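Local coordinates for protein P35 antigen (Borrelia burgdorferi, PDB 4ALY) that is an outer surface lipoprotein of the Lyme disease agent, critical to ensure infection after a tick bite, at residues 207-212 against 268-273; 175-180 against 262-267; 70-75 against 201-206; 78-83 against 193-198. All coordinates share one frame; numbering follows the deposited sequence.

Contact 1 of 4, residues 207-212 against 268-273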
loop_
_atom_site.group_PDB
_atom_site.type_symbol
_atom_site.label_atom_id
_atom_site.label_comp_id
_atom_site.label_asym_id
_atom_site.label_seq_id
_atom_site.Cartn_x
_atom_site.Cartn_y
_atom_site.Cartn_z
ATOM N N TYR A 207 -1.495 -12.378 -14.444
ATOM C CA TYR A 207 -1.090 -11.168 -15.123
ATOM C C TYR A 207 -2.132 -10.037 -15.004
ATOM O O TYR A 207 -1.774 -8.860 -14.797
ATOM C CB TYR A 207 -0.749 -11.461 -16.563
ATOM C CG TYR A 207 -0.483 -10.193 -17.302
ATOM C CD1 TYR A 207 0.781 -9.542 -17.239
ATOM C CD2 TYR A 207 -1.502 -9.587 -17.999
ATOM C CE1 TYR A 207 0.989 -8.341 -17.920
ATOM C CE2 TYR A 207 -1.303 -8.411 -18.654
ATOM C CZ TYR A 207 -0.084 -7.799 -18.618
ATOM O OH TYR A 207 -0.021 -6.628 -19.307
ATOM N N ASN A 208 -3.414 -10.381 -15.131
ATOM C CA ASN A 208 -4.479 -9.425 -14.851
ATOM C C ASN A 208 -4.513 -9.006 -13.365
ATOM O O ASN A 208 -4.794 -7.854 -13.056
ATOM C CB ASN A 208 -5.829 -9.961 -15.334
ATOM C CG ASN A 208 -5.938 -9.957 -16.868
ATOM O OD1 ASN A 208 -5.494 -9.010 -17.534
ATOM N ND2 ASN A 208 -6.509 -11.010 -17.431
ATOM N N ASP A 209 -4.224 -9.932 -12.453
ATOM C CA ASP A 209 -4.127 -9.576 -11.058
ATOM C C ASP A 209 -3.153 -8.380 -10.850
ATOM O O ASP A 209 -3.508 -7.395 -10.200
ATOM C CB ASP A 209 -3.778 -10.811 -10.247
ATOM C CG ASP A 209 -5.006 -11.758 -10.070
ATOM O OD1 ASP A 209 -6.097 -11.419 -10.597
ATOM O OD2 ASP A 209 -4.904 -12.813 -9.369
ATOM N N PHE A 210 -1.979 -8.419 -11.479
ATOM C CA PHE A 210 -1.035 -7.289 -11.429
ATOM C C PHE A 210 -1.645 -5.989 -11.853
ATOM O O PHE A 210 -1.381 -4.956 -11.253
ATOM C CB PHE A 210 0.271 -7.537 -12.211
ATOM C CG PHE A 210 1.265 -8.314 -11.425
ATOM C CD1 PHE A 210 1.552 -7.927 -10.082
ATOM C CD2 PHE A 210 1.860 -9.460 -11.945
ATOM C CE1 PHE A 210 2.450 -8.652 -9.289
ATOM C CE2 PHE A 210 2.740 -10.203 -11.158
ATOM C CZ PHE A 210 3.046 -9.805 -9.837
ATOM N N GLU A 211 -2.476 -6.047 -12.875
ATOM C CA GLU A 211 -3.149 -4.865 -13.373
ATOM C C GLU A 211 -4.118 -4.231 -12.423
ATOM O O GLU A 211 -4.233 -3.002 -12.387
ATOM C CB GLU A 211 -3.885 -5.213 -14.650
ATOM C CG GLU A 211 -3.297 -4.487 -15.841
ATOM C CD GLU A 211 -3.342 -5.296 -17.123
ATOM O OE1 GLU A 211 -4.107 -6.289 -17.233
ATOM O OE2 GLU A 211 -2.585 -4.921 -18.035
ATOM N N LYS A 212 -4.863 -5.045 -11.688
ATOM C CA LYS A 212 -5.790 -4.500 -10.713
ATOM C C LYS A 212 -5.029 -3.940 -9.517
ATOM O O LYS A 212 -5.332 -2.856 -9.026
ATOM C CB LYS A 212 -6.853 -5.525 -10.314
ATOM C CG LYS A 212 -7.964 -5.575 -11.351
ATOM C CD LYS A 212 -8.618 -6.937 -11.373
ATOM C CE LYS A 212 -8.817 -7.447 -12.786
ATOM N NZ LYS A 212 -9.015 -8.890 -12.562
ATOM N N VAL A 268 -4.672 -12.272 -3.283
ATOM C CA VAL A 268 -3.743 -13.169 -2.623
ATOM C C VAL A 268 -4.181 -14.658 -2.734
ATOM O O VAL A 268 -3.409 -15.504 -3.195
ATOM C CB VAL A 268 -3.485 -12.749 -1.162
ATOM C CG1 VAL A 268 -2.671 -13.839 -0.463
ATOM C CG2 VAL A 268 -2.783 -11.358 -1.084
ATOM N N ASN A 269 -5.408 -14.969 -2.319
ATOM C CA ASN A 269 -5.923 -16.329 -2.405
ATOM C C ASN A 269 -5.828 -16.892 -3.819
ATOM O O ASN A 269 -5.277 -17.969 -4.011
ATOM C CB ASN A 269 -7.366 -16.459 -1.877
ATOM C CG ASN A 269 -7.485 -16.218 -0.367
ATOM O OD1 ASN A 269 -8.596 -16.051 0.126
ATOM N ND2 ASN A 269 -6.372 -16.208 0.368
ATOM N N THR A 270 -6.347 -16.170 -4.801
ATOM C CA THR A 270 -6.222 -16.600 -6.196
ATOM C C THR A 270 -4.780 -17.009 -6.610
ATOM O O THR A 270 -4.563 -18.006 -7.332
ATOM C CB THR A 270 -6.780 -15.514 -7.097
ATOM O OG1 THR A 270 -8.161 -15.399 -6.787
ATOM C CG2 THR A 270 -6.614 -15.826 -8.603
ATOM N N THR A 271 -3.803 -16.265 -6.104
ATOM C CA THR A 271 -2.437 -16.484 -6.458
ATOM C C THR A 271 -1.972 -17.789 -5.860
ATOM O O THR A 271 -1.263 -18.558 -6.521
ATOM C CB THR A 271 -1.566 -15.320 -5.955
ATOM O OG1 THR A 271 -2.046 -14.102 -6.542
ATOM C CG2 THR A 271 -0.142 -15.541 -6.343
ATOM N N THR A 272 -2.363 -18.052 -4.617
ATOM C CA THR A 272 -1.962 -19.295 -3.978
ATOM C C THR A 272 -2.612 -20.450 -4.713
ATOM O O THR A 272 -1.946 -21.485 -4.902
ATOM C CB THR A 272 -2.373 -19.364 -2.491
ATOM O OG1 THR A 272 -2.005 -18.129 -1.854
ATOM C CG2 THR A 272 -1.693 -20.564 -1.792
ATOM N N ASN A 273 -3.895 -20.261 -5.092
ATOM C CA ASN A 273 -4.721 -21.310 -5.722
ATOM C C ASN A 273 -4.103 -21.633 -7.082
ATOM O O ASN A 273 -3.724 -22.768 -7.334
ATOM C CB ASN A 273 -6.183 -20.873 -5.974
ATOM C CG ASN A 273 -7.000 -20.614 -4.699
ATOM O OD1 ASN A 273 -6.702 -21.080 -3.602
ATOM N ND2 ASN A 273 -8.077 -19.864 -4.872
#
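Asp209 faces Thr270 and Thr271 where helix 200-233 runs past helix 254-275, and the contact amounts to little more than one carboxylate oxygen resting against two threonines. The closest approach is a van der Waals contact between a methyl and that oxygen: Thr270 CG2 lies 3.5 Å from Asp209 OD2. With OG1 of Thr270 beside the backbone N (chi1 -63°), CG2 falls anti to that N and is left facing the aspartate. Thr271 OG1 is 4.2 Å from Asp209 OD2, too far for a hydrogen bond.

Both hydroxyls are spent inside their own helix, Thr270 OG1 on the carbonyl of Asp266 and Thr271 OG1 on that of Leu267. Threonine suits these places because it can return its OH to the preceding turn while offering a methyl outward. Thr272 repeats the device, its OG1 giving a hydrogen bond of 3.3 Å to Val268 O from above the carbonyl plane; the same oxygen also takes the backbone N-H of Thr272, and Lys187 bonds to the hydroxyl as well.

Helix 163-189 meets both partners: Thr271 packs on Ile184, Val268 on Lys187, and Phe210 on Ser185 and Ile188. Tyr207 and Phe210 also reach helix 70-95, at Leu75, Ile79, Arg82 and Ser83, so helix 200-233 touches three other helices here.

Contact 2 of 4, residues 175-180 against 262-267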
loop_
_atom_site.group_PDB
_atom_site.type_symbol
_atom_site.label_atom_id
_atom_site.label_comp_id
_atom_site.label_asym_id
_atom_site.label_seq_id
_atom_site.Cartn_x
_atom_site.Cartn_y
_atom_site.Cartn_z
ATOM N N PHE A 175 -0.664 0.785 3.047
ATOM C CA PHE A 175 0.156 -0.373 3.419
ATOM C C PHE A 175 -0.415 -1.641 2.751
ATOM O O PHE A 175 0.350 -2.417 2.135
ATOM C CB PHE A 175 0.306 -0.523 4.919
ATOM C CG PHE A 175 0.810 -1.866 5.338
ATOM C CD1 PHE A 175 2.184 -2.125 5.402
ATOM C CD2 PHE A 175 -0.075 -2.872 5.674
ATOM C CE1 PHE A 175 2.634 -3.370 5.793
ATOM C CE2 PHE A 175 0.360 -4.140 6.041
ATOM C CZ PHE A 175 1.720 -4.394 6.101
ATOM N N SER A 176 -1.737 -1.849 2.792
ATOM C CA SER A 176 -2.237 -3.222 2.459
ATOM C C SER A 176 -2.012 -3.562 0.995
ATOM O O SER A 176 -1.748 -4.690 0.664
ATOM C CB SER A 176 -3.719 -3.342 2.817
ATOM O OG SER A 176 -3.850 -3.344 4.206
ATOM N N ILE A 177 -2.158 -2.559 0.123
ATOM C CA ILE A 177 -2.023 -2.696 -1.342
ATOM C C ILE A 177 -0.565 -3.031 -1.743
ATOM O O ILE A 177 -0.310 -3.916 -2.597
ATOM C CB ILE A 177 -2.388 -1.382 -2.019
ATOM C CG1 ILE A 177 -3.867 -1.002 -1.739
ATOM C CG2 ILE A 177 -2.042 -1.461 -3.509
ATOM C CD1 ILE A 177 -4.203 0.404 -2.194
ATOM N N GLN A 178 0.380 -2.283 -1.147
ATOM C CA GLN A 178 1.795 -2.516 -1.320
ATOM C C GLN A 178 2.205 -3.918 -0.811
ATOM O O GLN A 178 2.769 -4.688 -1.585
ATOM C CB GLN A 178 2.611 -1.395 -0.657
ATOM C CG GLN A 178 4.056 -1.441 -1.028
ATOM C CD GLN A 178 4.262 -1.280 -2.542
ATOM O OE1 GLN A 178 3.598 -0.458 -3.210
ATOM N NE2 GLN A 178 5.182 -2.088 -3.094
ATOM N N LEU A 179 1.874 -4.269 0.442
ATOM C CA LEU A 179 2.058 -5.645 0.945
ATOM C C LEU A 179 1.514 -6.687 -0.032
ATOM O O LEU A 179 2.195 -7.688 -0.338
ATOM C CB LEU A 179 1.370 -5.836 2.306
ATOM C CG LEU A 179 1.300 -7.285 2.816
ATOM C CD1 LEU A 179 2.690 -7.896 3.072
ATOM C CD2 LEU A 179 0.481 -7.379 4.098
ATOM N N ALA A 180 0.289 -6.464 -0.534
ATOM C CA ALA A 180 -0.278 -7.432 -1.485
ATOM C C ALA A 180 0.644 -7.573 -2.707
ATOM O O ALA A 180 0.918 -8.705 -3.127
ATOM C CB ALA A 180 -1.679 -7.049 -1.923
ATOM N N ASP A 262 -11.524 -6.735 0.498
ATOM C CA ASP A 262 -12.062 -7.917 -0.179
ATOM C C ASP A 262 -11.254 -8.281 -1.387
ATOM O O ASP A 262 -10.878 -9.430 -1.513
ATOM C CB ASP A 262 -13.511 -7.710 -0.632
ATOM C CG ASP A 262 -14.508 -7.711 0.535
ATOM O OD1 ASP A 262 -14.179 -8.161 1.670
ATOM O OD2 ASP A 262 -15.639 -7.243 0.277
ATOM N N ILE A 263 -10.983 -7.280 -2.243
ATOM C CA ILE A 263 -10.233 -7.429 -3.484
ATOM C C ILE A 263 -8.789 -7.880 -3.264
ATOM O O ILE A 263 -8.322 -8.807 -3.946
ATOM C CB ILE A 263 -10.259 -6.142 -4.302
ATOM C CG1 ILE A 263 -11.678 -5.604 -4.325
ATOM C CG2 ILE A 263 -9.752 -6.391 -5.723
ATOM C CD1 ILE A 263 -11.932 -4.489 -5.329
ATOM N N ILE A 264 -8.104 -7.273 -2.290
ATOM C CA ILE A 264 -6.772 -7.729 -1.921
ATOM C C ILE A 264 -6.727 -9.205 -1.501
ATOM O O ILE A 264 -5.877 -9.981 -1.999
ATOM C CB ILE A 264 -6.145 -6.877 -0.809
ATOM C CG1 ILE A 264 -5.627 -5.569 -1.398
ATOM C CG2 ILE A 264 -4.991 -7.646 -0.182
ATOM C CD1 ILE A 264 -5.632 -4.412 -0.422
ATOM N N LEU A 265 -7.617 -9.590 -0.590
ATOM C CA LEU A 265 -7.700 -11.002 -0.132
ATOM C C LEU A 265 -8.042 -11.913 -1.309
ATOM O O LEU A 265 -7.453 -12.963 -1.462
ATOM C CB LEU A 265 -8.754 -11.138 0.962
ATOM C CG LEU A 265 -8.952 -12.452 1.706
ATOM C CD1 LEU A 265 -7.609 -12.942 2.275
ATOM C CD2 LEU A 265 -10.030 -12.306 2.811
ATOM N N ASP A 266 -8.961 -11.488 -2.171
ATOM C CA ASP A 266 -9.272 -12.260 -3.375
ATOM C C ASP A 266 -8.050 -12.462 -4.270
ATOM O O ASP A 266 -7.922 -13.488 -4.906
ATOM C CB ASP A 266 -10.447 -11.655 -4.166
ATOM C CG ASP A 266 -11.792 -11.692 -3.375
ATOM O OD1 ASP A 266 -11.933 -12.513 -2.453
ATOM O OD2 ASP A 266 -12.706 -10.878 -3.660
ATOM N N LEU A 267 -7.166 -11.481 -4.316
ATOM C CA LEU A 267 -6.003 -11.524 -5.187
ATOM C C LEU A 267 -4.861 -12.360 -4.600
ATOM O O LEU A 267 -4.165 -13.099 -5.327
ATOM C CB LEU A 267 -5.534 -10.111 -5.465
ATOM C CG LEU A 267 -6.449 -9.291 -6.368
ATOM C CD1 LEU A 267 -5.897 -7.886 -6.389
ATOM C CD2 LEU A 267 -6.557 -9.787 -7.807
#
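A near-parallel helix pair within an all-helical bundle forms this contact: Ile264 of helix 254-275 reaches across to Ser176, Ile177 and Ala180 of helix 163-189. The axes of the two segments come within 10.4 Å at an angle of only 12°, and Ala180 and Ile264 have the closest CA atoms, 6.5 Å apart.

Ile264 contributes more than half of the buried surface and works with both of its branches. CG1 lies on the side of the backbone N (chi1 -78°), which puts the short branch, CG2, opposite that N, where it meets Ala180 CB at 3.8 Å. The longer branch runs from CG1 the other way along the partner helix. There CD1 lies 3.9 Å from Ser176 CB and 4.0 Å from the backbone N of Ile177. The same methyl touches Ile177 CG1, the two isoleucine side chains crossing at about a right angle.

Residue size explains the fit. Alanine and serine leave room beside helix 163-189 for a branched side chain; Ser176 CB faces Ile264, and its hydroxyl is satisfied within its own helix by the carbonyl of Ile171. Ile177 belongs to the more buried flank, where it also packs on Leu216 of helix 200-233. Leu267 leads to that helix too, touching Asp209 and Leu213, whereas Phe175, Gln178 and Leu179 serve helix 129-137.

The arrangement is side-by-side packing of two nearly parallel helices in an all-helical bundle, the architecture of this lipoprotein.

Contact 3 of 4, residues 70-75 against 201-206; sequences PEVAKL and PNLETL
Leu75 and Leu203 bury the most surface here, with Glu204 third, where the first turns of helix 70-95 meet the start of helix 200-233. The two segments cross at 35°, their axes 10.5 Å apart at closest. Leu75 enters between its two partners. Its CD1 lies 3.8 Å from Leu203 CB, and its CD2 is equally far from the backbone O of Leu203, so the leucine rests on the helix surface itself. Leu203 extends its own CD1 to Val72 CG1, 3.9 Å away, and the two branched side chains meet at about a right angle.

Glu204 borders the apolar patch. A bend in its chain (chi2 -63°) brings the carboxylate back across the end of Leu75, with OE2 3.5 Å from Leu75 CD1 and OE1 near CD2. Glutamate suits this margin: its CG and carboxyl carbon add to the packing, while Lys200 offers OE2 a long, weak ion pair.

Further along, Leu203 also packs on Ile76, Leu206 on Ile79, and Leu75 on Tyr207, which lengthens the same seam between the two helices. Asn202 and Thr205 touch helix 254-275 instead, at Ile274 and, for Thr205, Thr270.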
loop_
_atom_site.group_PDB
_atom_site.type_symbol
_atom_site.label_atom_id
_atom_site.label_comp_id
_atom_site.label_asym_id
_atom_site.label_seq_id
_atom_site.Cartn_x
_atom_site.Cartn_y
_atom_site.Cartn_z
ATOM N N PRO A 70 3.819 -18.713 -28.403
ATOM C CA PRO A 70 4.707 -17.538 -28.378
ATOM C C PRO A 70 4.104 -16.386 -27.561
ATOM O O PRO A 70 4.854 -15.662 -26.887
ATOM C CB PRO A 70 4.858 -17.155 -29.851
ATOM C CG PRO A 70 3.945 -18.068 -30.610
ATOM C CD PRO A 70 3.712 -19.267 -29.758
ATOM N N GLU A 71 2.779 -16.231 -27.638
ATOM C CA GLU A 71 2.015 -15.446 -26.670
ATOM C C GLU A 71 2.241 -15.946 -25.205
ATOM O O GLU A 71 2.529 -15.128 -24.308
ATOM C CB GLU A 71 0.537 -15.458 -27.035
ATOM C CG GLU A 71 -0.156 -14.103 -27.008
ATOM C CD GLU A 71 -1.285 -14.009 -28.042
ATOM O OE1 GLU A 71 -0.983 -14.121 -29.244
ATOM O OE2 GLU A 71 -2.468 -13.813 -27.670
ATOM N N VAL A 72 2.161 -17.259 -24.961
ATOM C CA VAL A 72 2.474 -17.808 -23.615
ATOM C C VAL A 72 3.876 -17.402 -23.131
ATOM O O VAL A 72 4.027 -16.987 -21.973
ATOM C CB VAL A 72 2.234 -19.347 -23.493
ATOM C CG1 VAL A 72 2.892 -19.966 -22.251
ATOM C CG2 VAL A 72 0.748 -19.628 -23.469
ATOM N N ALA A 73 4.880 -17.483 -24.012
ATOM C CA ALA A 73 6.268 -17.147 -23.645
ATOM C C ALA A 73 6.414 -15.700 -23.184
ATOM O O ALA A 73 7.121 -15.423 -22.220
ATOM C CB ALA A 73 7.235 -17.447 -24.775
ATOM N N LYS A 74 5.724 -14.804 -23.890
ATOM C CA LYS A 74 5.581 -13.392 -23.540
ATOM C C LYS A 74 4.927 -13.158 -22.171
ATOM O O LYS A 74 5.489 -12.407 -21.358
ATOM C CB LYS A 74 4.804 -12.640 -24.631
ATOM C CG LYS A 74 5.710 -11.903 -25.589
ATOM C CD LYS A 74 5.078 -10.592 -26.021
ATOM C CE LYS A 74 4.615 -10.665 -27.476
ATOM N NZ LYS A 74 5.674 -11.177 -28.391
ATOM N N LEU A 75 3.780 -13.800 -21.919
ATOM C CA LEU A 75 3.080 -13.685 -20.649
ATOM C C LEU A 75 3.972 -14.041 -19.487
ATOM O O LEU A 75 3.965 -13.318 -18.512
ATOM C CB LEU A 75 1.847 -14.569 -20.568
ATOM C CG LEU A 75 0.442 -14.030 -20.817
ATOM C CD1 LEU A 75 -0.525 -15.194 -20.741
ATOM C CD2 LEU A 75 0.004 -12.989 -19.816
ATOM N N PRO A 201 -5.247 -19.678 -19.307
ATOM C CA PRO A 201 -6.175 -18.907 -18.426
ATOM C C PRO A 201 -5.615 -18.403 -17.025
ATOM O O PRO A 201 -5.807 -17.225 -16.668
ATOM C CB PRO A 201 -7.355 -19.889 -18.249
ATOM C CG PRO A 201 -7.392 -20.621 -19.566
ATOM C CD PRO A 201 -5.977 -20.688 -20.102
ATOM N N ASN A 202 -4.969 -19.293 -16.267
ATOM C CA ASN A 202 -4.187 -18.961 -15.067
ATOM C C ASN A 202 -3.083 -17.889 -15.258
ATOM O O ASN A 202 -3.071 -16.861 -14.549
ATOM C CB ASN A 202 -3.558 -20.245 -14.522
ATOM C CG ASN A 202 -4.610 -21.241 -14.041
ATOM O OD1 ASN A 202 -5.800 -20.949 -14.080
ATOM N ND2 ASN A 202 -4.164 -22.405 -13.544
ATOM N N LEU A 203 -2.159 -18.123 -16.199
ATOM C CA LEU A 203 -1.205 -17.079 -16.633
ATOM C C LEU A 203 -1.846 -15.730 -16.959
ATOM O O LEU A 203 -1.248 -14.694 -16.699
ATOM C CB LEU A 203 -0.328 -17.540 -17.786
ATOM C CG LEU A 203 0.535 -18.778 -17.550
ATOM C CD1 LEU A 203 1.263 -19.166 -18.825
ATOM C CD2 LEU A 203 1.553 -18.584 -16.436
ATOM N N GLU A 204 -3.071 -15.724 -17.468
ATOM C CA GLU A 204 -3.755 -14.443 -17.762
ATOM C C GLU A 204 -4.241 -13.741 -16.507
ATOM O O GLU A 204 -4.163 -12.518 -16.404
ATOM C CB GLU A 204 -4.984 -14.632 -18.712
ATOM C CG GLU A 204 -4.626 -14.765 -20.178
ATOM C CD GLU A 204 -3.954 -13.525 -20.729
ATOM O OE1 GLU A 204 -3.957 -12.475 -20.047
ATOM O OE2 GLU A 204 -3.411 -13.598 -21.847
ATOM N N THR A 205 -4.811 -14.532 -15.601
ATOM C CA THR A 205 -5.409 -14.005 -14.416
ATOM C C THR A 205 -4.299 -13.417 -13.544
ATOM O O THR A 205 -4.378 -12.255 -13.080
ATOM C CB THR A 205 -6.204 -15.087 -13.672
ATOM O OG1 THR A 205 -7.447 -15.258 -14.344
ATOM C CG2 THR A 205 -6.506 -14.651 -12.205
ATOM N N LEU A 206 -3.222 -14.170 -13.388
ATOM C CA LEU A 206 -2.173 -13.665 -12.524
ATOM C C LEU A 206 -1.548 -12.407 -13.126
ATOM O O LEU A 206 -1.286 -11.410 -12.431
ATOM C CB LEU A 206 -1.241 -14.793 -11.998
ATOM C CG LEU A 206 0.121 -15.194 -12.506
ATOM C CD1 LEU A 206 0.301 -16.711 -12.512
ATOM C CD2 LEU A 206 0.300 -14.615 -13.882
#

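Contact 4 of 4, residues 78-83 against 193-198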
loop_
_atom_site.group_PDB
_atom_site.type_symbol
_atom_site.label_atom_id
_atom_site.label_comp_id
_atom_site.label_asym_id
_atom_site.label_seq_id
_atom_site.Cartn_x
_atom_site.Cartn_y
_atom_site.Cartn_z
ATOM N N LYS A 78 6.525 -11.230 -19.103
ATOM C CA LYS A 78 5.946 -9.981 -18.589
ATOM C C LYS A 78 5.572 -10.097 -17.125
ATOM O O LYS A 78 5.814 -9.182 -16.360
ATOM C CB LYS A 78 4.696 -9.597 -19.345
ATOM C CG LYS A 78 4.869 -8.649 -20.505
ATOM C CD LYS A 78 3.514 -8.565 -21.199
ATOM C CE LYS A 78 3.600 -7.882 -22.557
ATOM N NZ LYS A 78 3.896 -6.428 -22.376
ATOM N N ILE A 79 4.984 -11.220 -16.740
ATOM C CA ILE A 79 4.749 -11.557 -15.339
ATOM C C ILE A 79 6.026 -11.626 -14.477
ATOM O O ILE A 79 6.050 -11.150 -13.325
ATOM C CB ILE A 79 4.015 -12.889 -15.253
ATOM C CG1 ILE A 79 2.555 -12.709 -15.702
ATOM C CG2 ILE A 79 4.152 -13.533 -13.856
ATOM C CD1 ILE A 79 1.948 -14.028 -16.157
ATOM N N LEU A 80 7.081 -12.231 -15.028
ATOM C CA LEU A 80 8.353 -12.329 -14.320
ATOM C C LEU A 80 9.055 -10.985 -14.214
ATOM O O LEU A 80 9.714 -10.754 -13.202
ATOM C CB LEU A 80 9.296 -13.348 -14.962
ATOM C CG LEU A 80 8.980 -14.824 -14.723
ATOM C CD1 LEU A 80 10.150 -15.693 -15.179
ATOM C CD2 LEU A 80 8.587 -15.070 -13.272
ATOM N N ASP A 81 8.935 -10.136 -15.247
ATOM C CA ASP A 81 9.451 -8.791 -15.158
ATOM C C ASP A 81 8.689 -7.983 -14.058
ATOM O O ASP A 81 9.333 -7.493 -13.133
ATOM C CB ASP A 81 9.425 -8.046 -16.509
ATOM C CG ASP A 81 10.285 -8.718 -17.590
ATOM O OD1 ASP A 81 11.099 -9.652 -17.275
ATOM O OD2 ASP A 81 10.104 -8.331 -18.776
ATOM N N ARG A 82 7.348 -7.876 -14.163
ATOM C CA ARG A 82 6.509 -7.273 -13.149
ATOM C C ARG A 82 6.821 -7.748 -11.699
ATOM O O ARG A 82 7.040 -6.896 -10.828
ATOM C CB ARG A 82 5.018 -7.341 -13.515
ATOM C CG ARG A 82 4.591 -6.215 -14.466
ATOM C CD ARG A 82 3.149 -6.314 -15.013
ATOM N NE ARG A 82 2.208 -5.442 -14.275
ATOM C CZ ARG A 82 1.498 -4.442 -14.809
ATOM N NH1 ARG A 82 1.592 -4.194 -16.109
ATOM N NH2 ARG A 82 0.682 -3.706 -14.047
ATOM N N SER A 83 6.940 -9.059 -11.470
ATOM C CA SER A 83 7.357 -9.631 -10.143
ATOM C C SER A 83 8.803 -9.306 -9.720
ATOM O O SER A 83 9.105 -9.104 -8.531
ATOM C CB SER A 83 7.226 -11.169 -10.100
ATOM O OG SER A 83 5.905 -11.593 -10.317
ATOM N N ASP A 193 10.486 -21.300 -12.192
ATOM C CA ASP A 193 10.833 -22.253 -13.267
ATOM C C ASP A 193 9.608 -22.982 -13.813
ATOM O O ASP A 193 9.581 -23.329 -14.990
ATOM C CB ASP A 193 11.849 -23.305 -12.811
ATOM C CG ASP A 193 13.103 -22.709 -12.227
ATOM O OD1 ASP A 193 13.584 -21.644 -12.696
ATOM O OD2 ASP A 193 13.613 -23.335 -11.287
ATOM N N LYS A 194 8.617 -23.202 -12.944
ATOM C CA LYS A 194 7.441 -24.009 -13.242
ATOM C C LYS A 194 6.178 -23.289 -13.783
ATOM O O LYS A 194 5.105 -23.909 -13.910
ATOM C CB LYS A 194 7.108 -24.891 -12.041
ATOM C CG LYS A 194 8.079 -26.050 -11.885
ATOM C CD LYS A 194 8.253 -26.430 -10.432
ATOM C CE LYS A 194 9.077 -25.375 -9.698
ATOM N NZ LYS A 194 8.675 -25.315 -8.259
ATOM N N LEU A 195 6.313 -22.008 -14.130
ATOM C CA LEU A 195 5.204 -21.217 -14.719
ATOM C C LEU A 195 4.804 -21.668 -16.132
ATOM O O LEU A 195 3.639 -21.519 -16.509
ATOM C CB LEU A 195 5.524 -19.714 -14.742
ATOM C CG LEU A 195 4.851 -18.822 -13.684
ATOM C CD1 LEU A 195 5.180 -19.274 -12.275
ATOM C CD2 LEU A 195 5.247 -17.360 -13.867
ATOM N N GLN A 196 5.751 -22.196 -16.915
ATOM C CA GLN A 196 5.386 -22.776 -18.218
ATOM C C GLN A 196 4.506 -24.033 -18.073
ATOM O O GLN A 196 3.862 -24.430 -19.027
ATOM C CB GLN A 196 6.589 -23.077 -19.098
ATOM C CG GLN A 196 7.551 -24.073 -18.475
ATOM C CD GLN A 196 8.792 -23.377 -18.001
ATOM O OE1 GLN A 196 8.714 -22.334 -17.327
ATOM N NE2 GLN A 196 9.957 -23.917 -18.374
ATOM N N GLN A 197 4.443 -24.613 -16.877
ATOM C CA GLN A 197 3.547 -25.736 -16.622
ATOM C C GLN A 197 2.105 -25.318 -16.498
ATOM O O GLN A 197 1.231 -26.181 -16.298
ATOM C CB GLN A 197 3.912 -26.459 -15.346
ATOM C CG GLN A 197 5.091 -27.401 -15.462
ATOM C CD GLN A 197 5.278 -28.181 -14.166
ATOM O OE1 GLN A 197 6.404 -28.403 -13.728
ATOM N NE2 GLN A 197 4.160 -28.561 -13.521
ATOM N N LEU A 198 1.850 -24.009 -16.590
ATOM C CA LEU A 198 0.517 -23.493 -16.323
ATOM C C LEU A 198 -0.322 -23.250 -17.558
ATOM O O LEU A 198 0.129 -22.799 -18.603
ATOM C CB LEU A 198 0.541 -22.248 -15.424
ATOM C CG LEU A 198 0.883 -22.353 -13.936
ATOM C CD1 LEU A 198 0.968 -20.938 -13.396
ATOM C CD2 LEU A 198 -0.117 -23.156 -13.114
#
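Leu195 meets Ile79 and Leu80 through a single methyl, and this is the tight part of the contact. Its CD2 lies 4.0 Å from Ile79 CG2 and 4.1 Å from Leu80 CD2, so one branch touches two neighbouring residues of helix 70-95. Leu80 and Leu195 lie alongside one another, their side chains running antiparallel. The CA atoms of these two leucines are 9.4 Å apart, a spacing at which only the ends of long side chains can meet.

The rest is loose: the two segments bury just 88 Å² between them, and charged and polar side chains occupy the exposed side, as suits residues facing outward. On the buried side, Ser83 hides its hydroxyl by bonding to Ile79 O at 3.0 Å, while its backbone N-H reaches that oxygen from the opposite face of the carbonyl plane. Ile278, near the C terminus, also packs on Leu195, and its carbonyl accepts a bond from Lys194 NZ.

With methyl groups alone meeting across it, the contact depends on shape and on the removal of apolar surface from solvent; it supplies no directional bond to fix the connection between helices 163-189 and 200-233.

From the N terminus, helix 70-95 opens contact 3 and then contact 4. Helix 163-189 next provides the first half of contact 2. The connection that follows closes contact 4, and the start of helix 200-233 closes contact 3, so contact 4 is nested within contact 3. Contact 1 opens directly afterwards, in series with both. Helix 254-275 then completes contact 2 and, in the next six residues, contact 1; contact 2 therefore crosses all the others. Contacts 3 and 4, with centres about 8 Å apart, tie the N-terminal helix to one end of the bundle, while contacts 1 and 2 join the last long helix to helices 200-233 and 163-189.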